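Local coordinates for dally-like protein (Drosophila melanogaster, PDB 3ODN) that probably serves as a cell-surface heparan sulfate proteoglycan of the glypican family, this chain being the helical protein core of a molecule that acts in hedgehog signalling, at residues G75-K80 with Q202-A207; R105-I110 with K296-I301; K150-L155 with N313-G318; S187-R192 with V287-P292; S208-K213 with A479-H484. The protein carries 2 engineered substitutions. All blocks are in the same frame, centred on the assembly; numbering follows the deposited sequence.

Contact 1. Residues G75-K80 with Q202-A207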
# COMPACT_ATOMS: atom_id res chain seq x y z
N GLY A 75 -10.83 0.74 -10.14
CA GLY A 75 -11.72 1.72 -9.53
C GLY A 75 -11.84 1.56 -8.03
O GLY A 75 -11.65 2.54 -7.29
N ILE A 76 -12.12 0.32 -7.56
CA ILE A 76 -12.24 0.02 -6.12
C ILE A 76 -10.92 0.29 -5.38
O ILE A 76 -10.93 0.89 -4.31
CB ILE A 76 -12.82 -1.40 -5.85
CG1 ILE A 76 -14.34 -1.41 -6.16
CG2 ILE A 76 -12.52 -1.88 -4.40
CD1 ILE A 76 -15.06 -2.79 -6.09
N LEU A 77 -9.79 -0.09 -5.99
CA LEU A 77 -8.46 0.10 -5.42
C LEU A 77 -8.07 1.58 -5.30
O LEU A 77 -7.54 1.98 -4.27
CB LEU A 77 -7.42 -0.70 -6.20
CG LEU A 77 -7.46 -2.23 -6.06
CD1 LEU A 77 -6.36 -2.85 -6.83
CD2 LEU A 77 -7.35 -2.69 -4.60
N GLY A 78 -8.37 2.37 -6.33
CA GLY A 78 -8.07 3.79 -6.36
C GLY A 78 -8.91 4.64 -5.43
O GLY A 78 -8.40 5.56 -4.79
N SER A 79 -10.22 4.33 -5.36
CA SER A 79 -11.18 5.04 -4.51
C SER A 79 -10.87 4.81 -3.04
O SER A 79 -10.97 5.76 -2.26
CB SER A 79 -12.61 4.63 -4.85
OG SER A 79 -12.91 3.34 -4.34
N LYS A 80 -10.48 3.58 -2.67
CA LYS A 80 -10.10 3.15 -1.32
C LYS A 80 -8.74 3.72 -0.89
O LYS A 80 -8.52 3.94 0.30
CB LYS A 80 -10.09 1.60 -1.21
CG LYS A 80 -11.48 0.96 -1.14
CD LYS A 80 -12.13 1.16 0.22
CE LYS A 80 -13.64 1.17 0.15
NZ LYS A 80 -14.21 -0.20 0.16
N GLN A 202 0.18 4.72 -1.10
CA GLN A 202 0.91 4.89 -2.36
C GLN A 202 0.83 3.65 -3.22
O GLN A 202 0.44 3.75 -4.38
CB GLN A 202 2.40 5.21 -2.10
CG GLN A 202 2.72 6.65 -1.79
CD GLN A 202 4.19 6.91 -2.00
OE1 GLN A 202 5.02 6.69 -1.11
NE2 GLN A 202 4.55 7.36 -3.21
N ALA A 203 1.15 2.46 -2.66
CA ALA A 203 1.12 1.16 -3.34
C ALA A 203 -0.25 0.79 -3.89
O ALA A 203 -0.33 0.15 -4.94
CB ALA A 203 1.61 0.07 -2.41
N LEU A 204 -1.32 1.21 -3.19
CA LEU A 204 -2.72 1.02 -3.56
C LEU A 204 -3.05 1.89 -4.78
O LEU A 204 -3.81 1.46 -5.65
CB LEU A 204 -3.59 1.52 -2.40
CG LEU A 204 -4.34 0.52 -1.55
CD1 LEU A 204 -4.80 1.19 -0.25
CD2 LEU A 204 -5.49 -0.12 -2.32
N THR A 205 -2.52 3.14 -4.80
CA THR A 205 -2.69 4.12 -5.87
C THR A 205 -2.00 3.59 -7.14
O THR A 205 -2.66 3.44 -8.17
CB THR A 205 -2.24 5.52 -5.36
OG1 THR A 205 -3.13 5.93 -4.34
CG2 THR A 205 -2.25 6.60 -6.44
N THR A 206 -0.70 3.22 -7.04
CA THR A 206 0.09 2.68 -8.15
C THR A 206 -0.42 1.32 -8.63
O THR A 206 -0.11 0.97 -9.76
CB THR A 206 1.58 2.63 -7.81
OG1 THR A 206 1.77 1.75 -6.70
CG2 THR A 206 2.16 4.00 -7.49
N ALA A 207 -1.14 0.54 -7.80
CA ALA A 207 -1.68 -0.76 -8.23
C ALA A 207 -2.84 -0.47 -9.17
O ALA A 207 -2.88 -0.97 -10.30
CB ALA A 207 -2.17 -1.57 -7.04
O HOH W 1 -6.09 6.44 -5.70

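Contact 2. Residues R105-I110 with K296-I301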
# COMPACT_ATOMS: atom_id res chain seq x y z
N ARG A 105 -4.00 23.97 28.05
CA ARG A 105 -4.65 23.69 29.32
C ARG A 105 -3.69 23.25 30.41
O ARG A 105 -3.71 23.82 31.49
CB ARG A 105 -5.87 22.76 29.12
CG ARG A 105 -7.13 23.55 28.75
CD ARG A 105 -8.00 22.94 27.66
NE ARG A 105 -8.79 21.83 28.17
CZ ARG A 105 -10.10 21.89 28.40
NH1 ARG A 105 -10.78 23.00 28.14
NH2 ARG A 105 -10.74 20.84 28.89
N THR A 106 -2.79 22.31 30.11
CA THR A 106 -1.81 21.76 31.05
C THR A 106 -0.56 22.62 31.26
O THR A 106 -0.11 22.76 32.40
CB THR A 106 -1.42 20.34 30.62
OG1 THR A 106 -2.60 19.68 30.15
CG2 THR A 106 -0.77 19.54 31.74
N TYR A 107 0.04 23.14 30.17
CA TYR A 107 1.29 23.90 30.26
C TYR A 107 1.18 25.41 30.22
O TYR A 107 2.11 26.10 30.64
CB TYR A 107 2.35 23.32 29.33
CG TYR A 107 2.60 21.84 29.59
CD1 TYR A 107 3.23 21.42 30.75
CD2 TYR A 107 2.15 20.88 28.70
CE1 TYR A 107 3.42 20.07 31.02
CE2 TYR A 107 2.33 19.51 28.96
CZ TYR A 107 2.98 19.12 30.12
OH TYR A 107 3.20 17.80 30.41
N GLY A 108 0.01 25.90 29.83
CA GLY A 108 -0.31 27.32 29.83
C GLY A 108 0.58 28.16 28.94
O GLY A 108 0.87 27.78 27.81
N VAL A 109 1.03 29.29 29.47
CA VAL A 109 1.87 30.23 28.73
C VAL A 109 3.28 29.73 28.41
O VAL A 109 3.91 30.28 27.51
CB VAL A 109 1.86 31.68 29.29
CG1 VAL A 109 2.00 32.68 28.13
CG2 VAL A 109 0.59 31.97 30.09
N ILE A 110 3.79 28.70 29.13
CA ILE A 110 5.10 28.10 28.86
C ILE A 110 4.98 27.43 27.49
O ILE A 110 5.88 27.58 26.64
CB ILE A 110 5.56 27.12 29.99
CG1 ILE A 110 6.09 27.90 31.24
CG2 ILE A 110 6.62 26.10 29.49
CD1 ILE A 110 6.34 27.00 32.55
N LYS A 296 2.16 10.94 25.29
CA LYS A 296 3.56 10.48 25.18
C LYS A 296 4.55 11.64 25.36
O LYS A 296 5.59 11.46 25.98
CB LYS A 296 3.82 9.78 23.84
CG LYS A 296 3.01 8.50 23.63
CD LYS A 296 2.88 8.20 22.11
CE LYS A 296 2.58 6.76 21.79
NZ LYS A 296 3.72 6.06 21.12
N ILE A 297 4.22 12.83 24.83
CA ILE A 297 5.09 13.99 24.94
C ILE A 297 5.01 14.64 26.34
O ILE A 297 6.05 15.05 26.87
CB ILE A 297 4.99 14.94 23.68
CG1 ILE A 297 5.42 14.17 22.41
CG2 ILE A 297 5.83 16.25 23.86
CD1 ILE A 297 5.08 14.77 21.16
N SER A 298 3.81 14.64 26.98
CA SER A 298 3.63 15.16 28.35
C SER A 298 4.40 14.28 29.37
O SER A 298 4.98 14.80 30.33
CB SER A 298 2.15 15.23 28.72
OG SER A 298 1.58 13.94 28.90
N GLU A 299 4.40 12.96 29.13
CA GLU A 299 5.09 11.97 29.96
C GLU A 299 6.61 12.13 29.86
O GLU A 299 7.29 11.98 30.87
CB GLU A 299 4.57 10.54 29.69
CG GLU A 299 3.21 10.32 30.35
CD GLU A 299 2.45 9.02 30.13
OE1 GLU A 299 2.70 8.32 29.13
OE2 GLU A 299 1.56 8.74 30.96
N ALA A 300 7.15 12.53 28.68
CA ALA A 300 8.57 12.85 28.49
C ALA A 300 8.91 14.16 29.27
O ALA A 300 9.97 14.25 29.91
CB ALA A 300 8.87 13.03 27.01
N ILE A 301 7.99 15.14 29.24
CA ILE A 301 8.08 16.41 29.94
C ILE A 301 8.11 16.21 31.49
O ILE A 301 8.97 16.78 32.16
CB ILE A 301 6.99 17.40 29.44
CG1 ILE A 301 7.39 17.99 28.05
CG2 ILE A 301 6.69 18.51 30.47
CD1 ILE A 301 6.29 18.81 27.24

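Contact 3. Residues K150-L155 with N313-G318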
# COMPACT_ATOMS: atom_id res chain seq x y z
N LYS A 150 15.13 24.31 25.86
CA LYS A 150 14.10 25.24 26.31
C LYS A 150 13.74 24.95 27.76
O LYS A 150 13.67 25.87 28.56
CB LYS A 150 12.82 25.10 25.45
CG LYS A 150 12.96 25.54 24.00
CD LYS A 150 13.12 27.04 23.81
CE LYS A 150 12.89 27.41 22.37
NZ LYS A 150 11.47 27.18 21.97
N MET A 151 13.51 23.67 28.08
CA MET A 151 13.12 23.22 29.42
C MET A 151 14.23 23.35 30.45
O MET A 151 13.91 23.62 31.61
CB MET A 151 12.56 21.80 29.38
CG MET A 151 11.15 21.74 28.86
SD MET A 151 10.53 20.06 28.88
CE MET A 151 10.29 19.83 30.66
N PHE A 152 15.51 23.15 30.06
CA PHE A 152 16.62 23.29 30.99
C PHE A 152 16.70 24.76 31.41
O PHE A 152 16.74 25.05 32.61
CB PHE A 152 17.95 22.79 30.39
CG PHE A 152 19.13 22.95 31.32
CD1 PHE A 152 19.95 24.08 31.25
CD2 PHE A 152 19.39 22.02 32.32
CE1 PHE A 152 21.00 24.26 32.16
CE2 PHE A 152 20.46 22.19 33.21
CZ PHE A 152 21.26 23.31 33.12
N THR A 153 16.69 25.68 30.42
CA THR A 153 16.73 27.12 30.63
C THR A 153 15.58 27.61 31.50
O THR A 153 15.85 28.29 32.48
CB THR A 153 16.90 27.90 29.32
OG1 THR A 153 16.16 27.28 28.28
CG2 THR A 153 18.34 28.00 28.91
N VAL A 154 14.33 27.23 31.19
CA VAL A 154 13.12 27.59 31.94
C VAL A 154 13.29 27.27 33.45
O VAL A 154 13.09 28.16 34.29
CB VAL A 154 11.85 26.94 31.32
CG1 VAL A 154 10.65 27.00 32.27
CG2 VAL A 154 11.49 27.58 29.99
N LEU A 155 13.67 26.01 33.78
CA LEU A 155 13.89 25.53 35.15
C LEU A 155 15.00 26.33 35.85
O LEU A 155 14.84 26.72 37.01
CB LEU A 155 14.23 24.04 35.13
CG LEU A 155 14.65 23.40 36.45
CD1 LEU A 155 13.46 22.84 37.19
CD2 LEU A 155 15.68 22.33 36.23
N ASN A 313 22.32 18.94 38.18
CA ASN A 313 23.55 18.50 38.86
C ASN A 313 24.49 17.79 37.88
O ASN A 313 25.69 18.08 37.87
CB ASN A 313 23.21 17.56 40.05
CG ASN A 313 22.36 18.17 41.14
OD1 ASN A 313 22.58 19.30 41.60
ND2 ASN A 313 21.40 17.41 41.63
N ARG A 314 23.94 16.89 37.03
CA ARG A 314 24.69 16.14 36.01
C ARG A 314 25.21 17.06 34.89
O ARG A 314 26.27 16.79 34.33
CB ARG A 314 23.82 15.03 35.41
CG ARG A 314 23.35 13.96 36.39
CD ARG A 314 22.10 13.30 35.85
NE ARG A 314 21.47 12.39 36.80
CZ ARG A 314 20.33 11.74 36.56
NH1 ARG A 314 19.69 11.91 35.41
NH2 ARG A 314 19.83 10.92 37.47
N VAL A 315 24.46 18.14 34.58
CA VAL A 315 24.83 19.14 33.57
C VAL A 315 25.97 19.97 34.13
O VAL A 315 26.98 20.16 33.44
CB VAL A 315 23.63 20.03 33.12
CG1 VAL A 315 24.08 21.16 32.19
CG2 VAL A 315 22.53 19.19 32.46
N PHE A 316 25.82 20.44 35.38
CA PHE A 316 26.79 21.29 36.09
C PHE A 316 28.21 20.68 36.22
O PHE A 316 29.19 21.42 36.20
CB PHE A 316 26.22 21.82 37.42
CG PHE A 316 25.17 22.92 37.36
CD1 PHE A 316 24.76 23.47 36.14
CD2 PHE A 316 24.59 23.42 38.53
CE1 PHE A 316 23.80 24.48 36.09
CE2 PHE A 316 23.63 24.44 38.47
CZ PHE A 316 23.25 24.97 37.26
N GLN A 317 28.31 19.35 36.31
CA GLN A 317 29.57 18.60 36.36
C GLN A 317 30.24 18.61 34.96
O GLN A 317 31.47 18.73 34.87
CB GLN A 317 29.32 17.14 36.79
CG GLN A 317 29.02 16.96 38.27
CD GLN A 317 28.57 15.56 38.59
OE1 GLN A 317 29.32 14.58 38.44
NE2 GLN A 317 27.34 15.43 39.07
N GLY A 318 29.41 18.51 33.91
CA GLY A 318 29.82 18.50 32.51
C GLY A 318 30.35 19.82 31.98
O GLY A 318 31.44 19.85 31.41

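Contact 4. Residues S187-R192 with V287-P292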
# COMPACT_ATOMS: atom_id res chain seq x y z
N SER A 187 10.60 7.91 18.44
CA SER A 187 11.13 8.24 17.12
C SER A 187 11.14 7.05 16.19
O SER A 187 10.88 7.22 15.01
CB SER A 187 12.53 8.84 17.23
OG SER A 187 13.46 7.86 17.65
N VAL A 188 11.44 5.85 16.71
CA VAL A 188 11.44 4.60 15.97
C VAL A 188 9.97 4.20 15.66
O VAL A 188 9.69 3.82 14.53
CB VAL A 188 12.32 3.50 16.66
CG1 VAL A 188 12.15 2.13 16.02
CG2 VAL A 188 13.80 3.91 16.66
N GLN A 189 9.03 4.42 16.62
CA GLN A 189 7.58 4.17 16.41
C GLN A 189 7.03 5.09 15.33
O GLN A 189 6.33 4.62 14.46
CB GLN A 189 6.76 4.35 17.69
CG GLN A 189 6.92 3.25 18.74
CD GLN A 189 6.12 3.56 19.98
OE1 GLN A 189 4.88 3.49 19.99
NE2 GLN A 189 6.80 3.93 21.07
N ILE A 190 7.34 6.41 15.39
CA ILE A 190 6.89 7.40 14.40
C ILE A 190 7.40 7.03 13.01
O ILE A 190 6.60 7.02 12.09
CB ILE A 190 7.28 8.86 14.83
CG1 ILE A 190 6.30 9.38 15.89
CG2 ILE A 190 7.31 9.84 13.62
CD1 ILE A 190 6.91 10.26 16.91
N LYS A 191 8.70 6.76 12.87
CA LYS A 191 9.31 6.36 11.60
C LYS A 191 8.59 5.12 11.03
O LYS A 191 8.04 5.19 9.95
CB LYS A 191 10.83 6.10 11.78
CG LYS A 191 11.58 5.82 10.47
CD LYS A 191 12.34 4.51 10.53
CE LYS A 191 12.66 3.94 9.17
NZ LYS A 191 14.11 3.60 9.03
N ARG A 192 8.52 4.03 11.79
CA ARG A 192 7.91 2.78 11.32
C ARG A 192 6.46 2.87 10.94
O ARG A 192 6.08 2.35 9.89
CB ARG A 192 8.21 1.61 12.28
CG ARG A 192 9.72 1.32 12.45
CD ARG A 192 9.93 -0.05 13.04
NE ARG A 192 11.26 -0.26 13.60
CZ ARG A 192 11.53 -1.13 14.56
NH1 ARG A 192 10.56 -1.87 15.09
NH2 ARG A 192 12.76 -1.26 15.03
N VAL A 287 -2.50 4.63 14.85
CA VAL A 287 -3.49 5.24 15.76
C VAL A 287 -2.93 5.26 17.17
O VAL A 287 -3.03 6.29 17.83
CB VAL A 287 -4.91 4.61 15.70
CG1 VAL A 287 -5.94 5.49 16.41
CG2 VAL A 287 -5.34 4.33 14.25
N MET A 288 -2.27 4.16 17.59
CA MET A 288 -1.61 4.04 18.91
C MET A 288 -0.39 4.99 19.06
O MET A 288 0.11 5.16 20.17
CB MET A 288 -1.20 2.58 19.22
CG MET A 288 -2.35 1.58 19.44
SD MET A 288 -3.82 2.13 20.38
CE MET A 288 -3.08 2.60 21.99
N VAL A 289 0.07 5.60 17.94
CA VAL A 289 1.20 6.53 17.90
C VAL A 289 0.70 7.98 17.87
O VAL A 289 1.09 8.79 18.72
CB VAL A 289 2.21 6.23 16.75
CG1 VAL A 289 3.44 7.14 16.82
CG2 VAL A 289 2.65 4.78 16.76
N VAL A 290 -0.16 8.30 16.88
CA VAL A 290 -0.70 9.62 16.59
C VAL A 290 -1.80 10.06 17.56
O VAL A 290 -1.72 11.18 18.06
CB VAL A 290 -1.11 9.72 15.08
CG1 VAL A 290 -1.80 11.05 14.75
CG2 VAL A 290 0.12 9.56 14.19
N GLU A 291 -2.85 9.23 17.79
CA GLU A 291 -3.94 9.60 18.70
C GLU A 291 -3.47 9.99 20.15
O GLU A 291 -3.87 11.05 20.62
CB GLU A 291 -5.10 8.58 18.68
CG GLU A 291 -6.06 8.69 19.86
CD GLU A 291 -7.53 8.44 19.56
OE1 GLU A 291 -7.84 7.49 18.81
OE2 GLU A 291 -8.37 9.18 20.13
N PRO A 292 -2.61 9.18 20.86
CA PRO A 292 -2.19 9.58 22.21
C PRO A 292 -0.83 10.25 22.24
O PRO A 292 -0.11 10.14 23.24
CB PRO A 292 -2.14 8.23 22.94
CG PRO A 292 -1.93 7.17 21.80
CD PRO A 292 -2.04 7.86 20.49

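Contact 5. Residues S208-K213 with A479-H484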
# COMPACT_ATOMS: atom_id res chain seq x y z
N SER A 208 -3.75 0.41 -8.70
CA SER A 208 -4.93 0.92 -9.39
C SER A 208 -4.53 1.57 -10.73
O SER A 208 -5.19 1.36 -11.74
CB SER A 208 -5.64 1.93 -8.50
OG SER A 208 -6.58 2.72 -9.22
N GLU A 209 -3.41 2.31 -10.71
CA GLU A 209 -2.85 3.01 -11.86
C GLU A 209 -2.28 2.03 -12.87
O GLU A 209 -2.65 2.10 -14.04
CB GLU A 209 -1.73 3.97 -11.40
CG GLU A 209 -2.17 5.31 -10.84
CD GLU A 209 -1.04 6.15 -10.26
OE1 GLU A 209 0.12 5.68 -10.24
OE2 GLU A 209 -1.32 7.30 -9.82
N VAL A 210 -1.38 1.14 -12.43
CA VAL A 210 -0.73 0.14 -13.27
C VAL A 210 -1.74 -0.83 -13.92
O VAL A 210 -1.53 -1.23 -15.07
CB VAL A 210 0.45 -0.53 -12.51
CG1 VAL A 210 0.90 -1.82 -13.16
CG2 VAL A 210 1.63 0.42 -12.40
N ALA A 211 -2.85 -1.15 -13.21
CA ALA A 211 -3.93 -2.00 -13.72
C ALA A 211 -4.61 -1.27 -14.89
O ALA A 211 -4.91 -1.91 -15.91
CB ALA A 211 -4.95 -2.31 -12.63
N LYS A 212 -4.77 0.07 -14.77
CA LYS A 212 -5.35 0.91 -15.82
C LYS A 212 -4.50 0.93 -17.11
O LYS A 212 -5.07 1.04 -18.20
CB LYS A 212 -5.63 2.34 -15.32
CG LYS A 212 -7.03 2.84 -15.65
CD LYS A 212 -7.28 4.24 -15.12
CE LYS A 212 -8.51 4.88 -15.73
NZ LYS A 212 -8.71 6.27 -15.24
N LYS A 213 -3.15 0.77 -16.99
CA LYS A 213 -2.28 0.74 -18.18
C LYS A 213 -2.25 -0.62 -18.92
O LYS A 213 -1.77 -0.70 -20.06
CB LYS A 213 -0.90 1.36 -17.92
CG LYS A 213 -0.84 2.80 -18.39
CD LYS A 213 0.26 3.62 -17.73
CE LYS A 213 0.18 5.07 -18.16
NZ LYS A 213 1.28 5.89 -17.59
N ALA A 479 6.44 -3.92 -19.82
CA ALA A 479 7.72 -4.07 -19.12
C ALA A 479 7.87 -2.98 -18.07
O ALA A 479 8.47 -3.21 -17.02
CB ALA A 479 8.87 -4.00 -20.11
N SER A 480 7.26 -1.80 -18.35
CA SER A 480 7.22 -0.61 -17.50
C SER A 480 6.27 -0.85 -16.32
O SER A 480 6.65 -0.60 -15.17
CB SER A 480 6.74 0.60 -18.30
OG SER A 480 5.41 0.42 -18.76
N GLN A 481 5.05 -1.35 -16.61
CA GLN A 481 4.01 -1.69 -15.64
C GLN A 481 4.54 -2.69 -14.64
O GLN A 481 4.35 -2.52 -13.43
CB GLN A 481 2.75 -2.22 -16.36
CG GLN A 481 1.78 -1.12 -16.78
CD GLN A 481 2.42 -0.03 -17.60
OE1 GLN A 481 2.74 1.05 -17.10
NE2 GLN A 481 2.72 -0.33 -18.86
N LEU A 482 5.27 -3.69 -15.16
CA LEU A 482 5.93 -4.72 -14.37
C LEU A 482 6.94 -4.08 -13.39
O LEU A 482 6.92 -4.42 -12.20
CB LEU A 482 6.62 -5.72 -15.31
CG LEU A 482 7.13 -7.02 -14.69
CD1 LEU A 482 5.98 -7.88 -14.17
CD2 LEU A 482 7.97 -7.80 -15.68
N SER A 483 7.79 -3.14 -13.87
CA SER A 483 8.79 -2.45 -13.06
C SER A 483 8.15 -1.49 -12.04
O SER A 483 8.61 -1.45 -10.89
CB SER A 483 9.84 -1.76 -13.93
OG SER A 483 9.27 -0.81 -14.80
N HIS A 484 7.06 -0.78 -12.43
CA HIS A 484 6.32 0.11 -11.53
C HIS A 484 5.66 -0.68 -10.39
O HIS A 484 5.50 -0.16 -9.28
CB HIS A 484 5.26 0.92 -12.29
CG HIS A 484 5.81 1.98 -13.19
ND1 HIS A 484 6.66 2.98 -12.72
CD2 HIS A 484 5.56 2.21 -14.50
CE1 HIS A 484 6.92 3.74 -13.77
NE2 HIS A 484 6.28 3.32 -14.86

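Contact 1. Residues G75-K80 with Q202-A207
No ring or side-chain amide meets across this contact; the methyl CD2 of Leu-204 comes to the backbone O of Leu-77 at 3.5 Å. The aromatic neighbours lie outside the two segments: Trp-266 touches both Leu-77 and Ala-207, with Tyr-415 on Leu-77 and Phe-269 on Ala-207. Elsewhere branched methyls do the touching. Leu-77 points at the other helix, its CG anti to the carbonyl carbon and beside the backbone N (chi1 -70°), and the forked end beyond CG gives each methyl its own partner. CD2 rests 3.9 Å from CD2 of Leu-204, the two leucine side chains running at about a right angle. CD1 reaches a little further along helix 182-214 and lies 4.4 Å from CB of Ala-207. Leucine suits the two facing positions because its forked end fills space in more than one direction, whereas alanine keeps its own turn slim enough for Leu-77 to come near. The backbones are accordingly close, with the CA of Leu-77 6.1 Å from the CA of Leu-204. Beside this greasy line lies a polar link: a water donates to Gly-78 O at 2.6 Å and stands 3.3 Å from Thr-205 OG1, which is bonded also to Lys-85 NZ and Gly-201 O. Ile-408 of helix 400-414 and Met-273 of helix 260-281 add further apolar cover to Leu-204. With no direct hydrogen bond joining the segments, the long helices 48-106 and 182-214 are held here by apolar burial, while the water ties their polar surfaces at the margin.

Contact 2. Residues R105-I110 with K296-I301
Tyr-107 meets Ser-298 and Ile-301 from a break in the backbone, just where the long helix 48-106 gives way to helix 109-113. The next residue, Gly-108, leaves helical geometry with phi 60° and psi -135°, a conformation glycine adopts easily because it lacks a CB, and it serves as N-cap of the short helix that follows. Segment 296-301, by contrast, is regular helix. The tyrosine side chain, directed at that helix with CG anti to the carbonyl carbon (chi1 -55°), brings its phenol end over one turn of it. Its OH lies 3.3 Å from CB of Ser-298, which approaches at the ring edge, near the ring plane. The same OH is 3.6 Å from CG2 of Ile-301, while the ring atom CE1 is 3.7 Å from that methyl. A serine is small enough to let the phenol come close, and its own OG turns back to bond Ile-295 O. Thr-106 places CG2 over the centre of one ring face, 4.0 Å above it. An alanine in place of Tyr-107 would probably open a gap beside Ser-298 and take the phenol ring from the CG2 methyl of Ile-301, leaving Phe-103 as a remaining aromatic neighbour of that residue. Around this site, Phe-103 of helix 48-106 meets the tyrosine ring with planes at about 55° and also touches Ile-301. Met-151 of helix 136-155 packs against Ile-301 as well, so that helix 293-306 lies among several helices here.

Contact 3. Residues K150-L155 with N313-G318
Phe-152 and Val-315 reach for each other from opposite directions, each through its first torsion. The benzyl group of Phe-152 has CG anti to the backbone N (chi1 179°), which carries the ring away from helix 136-155 and toward helix 308-318. Val-315 sets CG1 anti to its N (chi1 173°) with CG2 beside it, and both methyls come to the end of the ring from the same side of its plane: CG1 is 3.7 Å from Phe-152 CZ, and CG2 is 3.7 Å from Phe-152 CE2. The long phenylalanine does the bridging, since the CA atoms of Phe-152 and Val-315 stand 9.6 Å apart; a short branched valine is the natural partner, offering a forked apolar surface without needing to extend. Phe-316 starts off at an angle to the line between the helices, but its ring swings inward until CE1 lies 4.1 Å from Phe-152 CZ, at the edge of the Phe-152 ring and near its plane. An alanine at Phe-152 would probably leave a gap between the two helices, with the Val-315 methyls and CE1 of Phe-316 lacking the ring they meet. The surroundings are strongly aromatic. Phe-161 meets the Phe-152 ring with planes at about 55°, Phe-304 of helix 293-306 touches it too, and Tyr-159 packs edge-to-face with Phe-316. Helix 163-176 adds Leu-176 against Val-315 and Tyr-165 against Phe-316. Helix 136-155 thus packs near its end on helix 308-318, whose following residue is joined to helix 163-176, the next helix after 136-155, by the disulfide Cys-168 to Cys-319.

Contact 4. Residues S187-R192 with V287-P292
This is a small, largely apolar contact inside the helical bundle, where Val-289, in the short helix 287-290, leans on Gln-189 and Ile-190 of the long helix 182-214. Val-289 is aimed at that helix and divides its two methyls between two neighbours. CG1 lies 3.7 Å from CG1 of Ile-190, and CG2 lies 4.1 Å from OE1 of Gln-189. The first torsion orients the fork: CG1 is anti to the backbone N (chi1 -175°), which leaves CG2 on the N side and splits the branches between successive residues of the helix. The backbones come near enough for so short a side chain, with the CA of Ile-190 6.7 Å from the CA of Val-289. A beta-branched residue of this size suits the site because it fills the space without pushing the chains apart. Ile-190 is itself shared with Met-140 of helix 136-155, and Ser-193, about one turn further on, touches Val-289. Gln-189 runs extended beyond CG and places OE1 near the valine CG2. Its amide is engaged elsewhere: OE1 accepts a weak hydrogen bond from Lys-296 NZ, and NE2 gives a weak one to Lys-185 O. No hydrogen bond crosses between the two segments, which implies that burial of the valine and isoleucine side chains carries the contact, while the glutamine brings OE1 beside a valine methyl and bonds weakly to other partners.

Contact 5. Residues S208-K213 with A479-H484
Segments 208-213 and 479-484 run antiparallel, their local axes 9.8 Å apart at an angle of 168°, and the CA atoms of Val-210 and Gln-481 are the nearest pair between them, at 5.6 Å. Val-210 points toward the partner helix and uses both branches. Its CG1 touches the backbone O of Gln-481 at 3.5 Å and lies 3.7 Å from CB of the same residue, while CG2 rests 3.7 Å from CB of His-484, one turn on. Valine is compact enough to allow this nearness. Gln-481 bends at its second torsion (chi2 54°), and the bend brings its amide to the stem of Lys-213. There CD lies 3.6 Å from CB of Lys-213 and OE1 3.6 Å from CD of Lys-213, the two side chains crossing at about a right angle. Lysine serves by its methylene stem alone, and its charged end leads away toward the surface. Inside segment 479-484, Ser-483 OG bonds back to Ser-480 O at 2.7 Å, an oxygen that also accepts from His-484 N, so a small polar side chain is satisfied within its own helix. Phe-262 of helix 260-281 touches Val-210, and Leu-482 touches Glu-261 and Glu-265 of that helix. Antiparallel side-by-side packing of helices is the hallmark of a helical bundle; here it lays helix 479-496, late in the sequence, against helix 182-214 of the glypican core.

Overall arrangement
The five contacts are spread along one elongated all-helical bundle. Contacts 1 and 5 adjoin, their centres 12 Å apart, and follow in series along the chain, where Leu-77 and Gly-78 also touch Ser-208. Contact 4 shares helix 182-214 with both, its centre 24 Å from that of contact 1. Contacts 2, 3 and 4 lie on the same side of the chain's centre: contact 2 has its centre 18 Å from those of both 3 and 4 and touches each. Contacts 1 and 2 share helix 48-106, though their centres are 39 Å apart. Their segments alternate along the chain, and contact 4 falls within the span of contact 2; the bundle thus unites parts far apart in sequence, contact 5 adding helix 479-496.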